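Local coordinates for protein precorrin-6y methylase (Rhodobacter capsulatus, PDB 3NJR) that probably methylates and decarboxylates a precorrin intermediate of cobalamin biosynthesis, this chain being the C-terminal domain, which binds S-adenosyl-L-homocysteine, at residues Val151-Thr156 with Gln197-Gly202. Numbering follows the deposited sequence.
Sequences VANAVT and QLQWSG
N153 lies alongside Q199, both side chains pointing the same way from one face of the sheet. Their amide planes are nearly coplanar, 21° apart. Q199 NE2 gives N153 OD1 a weak hydrogen bond of 3.3 Å. The extended Q199 chain, with CG anti to the backbone N (chi1 -179°), brings its amide up to that oxygen. T47 of helix 41-51 takes a second weak bond, from N153 ND2, and also touches Q199. On the same face V151 sets CG2 against S201 OG at 3.9 Å, while its CG1 faces the Q199 amide. V151 also packs on A50 and L51 of helix 41-51. Q197 lays its CG over the carbonyl of A154, and its amide end passes beside N153 CB.

The other face carries A152 and A154 opposite W200 and L198. A154 CB meets L198 CB at 4.4 Å, and both alanines rest on L163 of helix 157-170. The W200 indole is held at NE1 by a hydrogen bond to the carbonyl of G171. G202 N sits over the centre of one face of this ring, 3.9 Å above its plane.

The backbones run antiparallel, at 165°. A152 and W200 form one hydrogen-bonded pair, with W200 N to A152 O at 2.9 Å. A154 and L198 form the next, with A154 N to L198 O at 2.8 Å. V151 pairs on its other edge with strand 125-128, and Q199 with strand 173-185. Strand 188-203 is the one reversed strand of the sheet, set between 149-154 and the edge strand 173-185, which run the same way. This seven-strand order, 3-2-1-4-5-7-6 with strand 7 reversed, is the hallmark of the Rossmann-like fold of class I S-adenosylmethionine-dependent methyltransferases.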
loop_
_atom_site.group_PDB
_atom_site.type_symbol
_atom_site.label_atom_id
_atom_site.label_comp_id
_atom_site.label_asym_id
_atom_site.label_seq_id
_atom_site.Cartn_x
_atom_site.Cartn_y
_atom_site.Cartn_z
ATOM N N VAL A 151 6.383 -19.679 11.205
ATOM C CA VAL A 151 5.595 -18.684 10.491
ATOM C C VAL A 151 4.874 -17.782 11.483
ATOM O O VAL A 151 4.161 -18.249 12.353
ATOM C CB VAL A 151 4.610 -19.337 9.455
ATOM C CG1 VAL A 151 3.733 -18.291 8.758
ATOM C CG2 VAL A 151 5.381 -20.155 8.415
ATOM N N ALA A 152 5.076 -16.475 11.343
ATOM C CA ALA A 152 4.473 -15.501 12.252
ATOM C C ALA A 152 3.860 -14.334 11.499
ATOM O O ALA A 152 4.432 -13.871 10.532
ATOM C CB ALA A 152 5.509 -14.998 13.217
ATOM N N ASN A 153 2.690 -13.880 11.949
ATOM C CA ASN A 153 2.060 -12.634 11.473
ATOM C C ASN A 153 2.190 -11.516 12.527
ATOM O O ASN A 153 2.013 -11.747 13.706
ATOM C CB ASN A 153 0.588 -12.857 11.120
ATOM C CG ASN A 153 0.379 -13.994 10.109
ATOM O OD1 ASN A 153 1.201 -14.222 9.219
ATOM N ND2 ASN A 153 -0.734 -14.704 10.246
ATOM N N ALA A 154 2.514 -10.308 12.098
ATOM C CA ALA A 154 2.603 -9.162 13.002
ATOM C C ALA A 154 1.673 -8.040 12.537
ATOM O O ALA A 154 1.625 -7.725 11.351
ATOM C CB ALA A 154 4.026 -8.664 13.051
ATOM N N VAL A 155 0.943 -7.427 13.460
ATOM C CA VAL A 155 0.096 -6.279 13.094
ATOM C C VAL A 155 0.362 -5.003 13.934
ATOM O O VAL A 155 -0.284 -3.960 13.709
ATOM C CB VAL A 155 -1.397 -6.659 13.075
ATOM C CG1 VAL A 155 -1.921 -6.897 14.499
ATOM C CG2 VAL A 155 -2.197 -5.596 12.342
ATOM N N THR A 156 1.305 -5.094 14.885
ATOM C CA THR A 156 1.780 -3.932 15.645
ATOM C C THR A 156 3.200 -3.552 15.223
ATOM O O THR A 156 3.974 -4.406 14.764
ATOM C CB THR A 156 1.764 -4.172 17.179
ATOM O OG1 THR A 156 2.770 -5.130 17.530
ATOM C CG2 THR A 156 0.411 -4.652 17.648
ATOM N N GLN A 197 0.221 -6.116 7.122
ATOM C CA GLN A 197 0.592 -7.109 8.114
ATOM C C GLN A 197 1.937 -7.633 7.639
ATOM O O GLN A 197 2.171 -7.774 6.434
ATOM C CB GLN A 197 -0.464 -8.220 8.178
ATOM C CG GLN A 197 -0.821 -8.709 9.592
ATOM C CD GLN A 197 -2.237 -9.320 9.707
ATOM O OE1 GLN A 197 -3.251 -8.637 9.531
ATOM N NE2 GLN A 197 -2.296 -10.606 10.043
ATOM N N LEU A 198 2.844 -7.875 8.575
ATOM C CA LEU A 198 4.110 -8.492 8.224
ATOM C C LEU A 198 4.060 -9.980 8.535
ATOM O O LEU A 198 3.417 -10.403 9.495
ATOM C CB LEU A 198 5.277 -7.797 8.924
ATOM C CG LEU A 198 6.174 -6.910 8.045
ATOM C CD1 LEU A 198 5.400 -5.779 7.387
ATOM C CD2 LEU A 198 7.366 -6.368 8.843
ATOM N N GLN A 199 4.705 -10.773 7.688
ATOM C CA GLN A 199 4.721 -12.210 7.869
ATOM C C GLN A 199 6.117 -12.735 7.639
ATOM O O GLN A 199 6.706 -12.541 6.570
ATOM C CB GLN A 199 3.725 -12.909 6.945
ATOM C CG GLN A 199 3.692 -14.431 7.131
ATOM C CD GLN A 199 2.975 -15.168 6.004
ATOM O OE1 GLN A 199 3.541 -15.382 4.937
ATOM N NE2 GLN A 199 1.739 -15.592 6.259
ATOM N N TRP A 200 6.649 -13.391 8.656
ATOM C CA TRP A 200 7.923 -14.021 8.512
ATOM C C TRP A 200 7.751 -15.521 8.363
ATOM O O TRP A 200 6.867 -16.160 8.983
ATOM C CB TRP A 200 8.839 -13.679 9.679
ATOM C CG TRP A 200 10.180 -14.354 9.584
ATOM C CD1 TRP A 200 11.099 -14.241 8.570
ATOM C CD2 TRP A 200 10.746 -15.260 10.537
ATOM N NE1 TRP A 200 12.205 -15.027 8.834
ATOM C CE2 TRP A 200 12.021 -15.656 10.036
ATOM C CE3 TRP A 200 10.309 -15.768 11.775
ATOM C CZ2 TRP A 200 12.862 -16.533 10.727
ATOM C CZ3 TRP A 200 11.150 -16.639 12.474
ATOM C CH2 TRP A 200 12.419 -17.015 11.937
ATOM N N SER A 201 8.612 -16.083 7.535
ATOM C CA SER A 201 8.595 -17.491 7.286
ATOM C C SER A 201 10.065 -17.920 7.223
ATOM O O SER A 201 10.817 -17.487 6.340
ATOM C CB SER A 201 7.842 -17.748 5.979
ATOM O OG SER A 201 7.897 -19.100 5.610
ATOM N N GLY A 202 10.485 -18.728 8.192
ATOM C CA GLY A 202 11.854 -19.223 8.244
ATOM C C GLY A 202 11.932 -20.601 8.860
ATOM O O GLY A 202 10.943 -21.307 8.933
#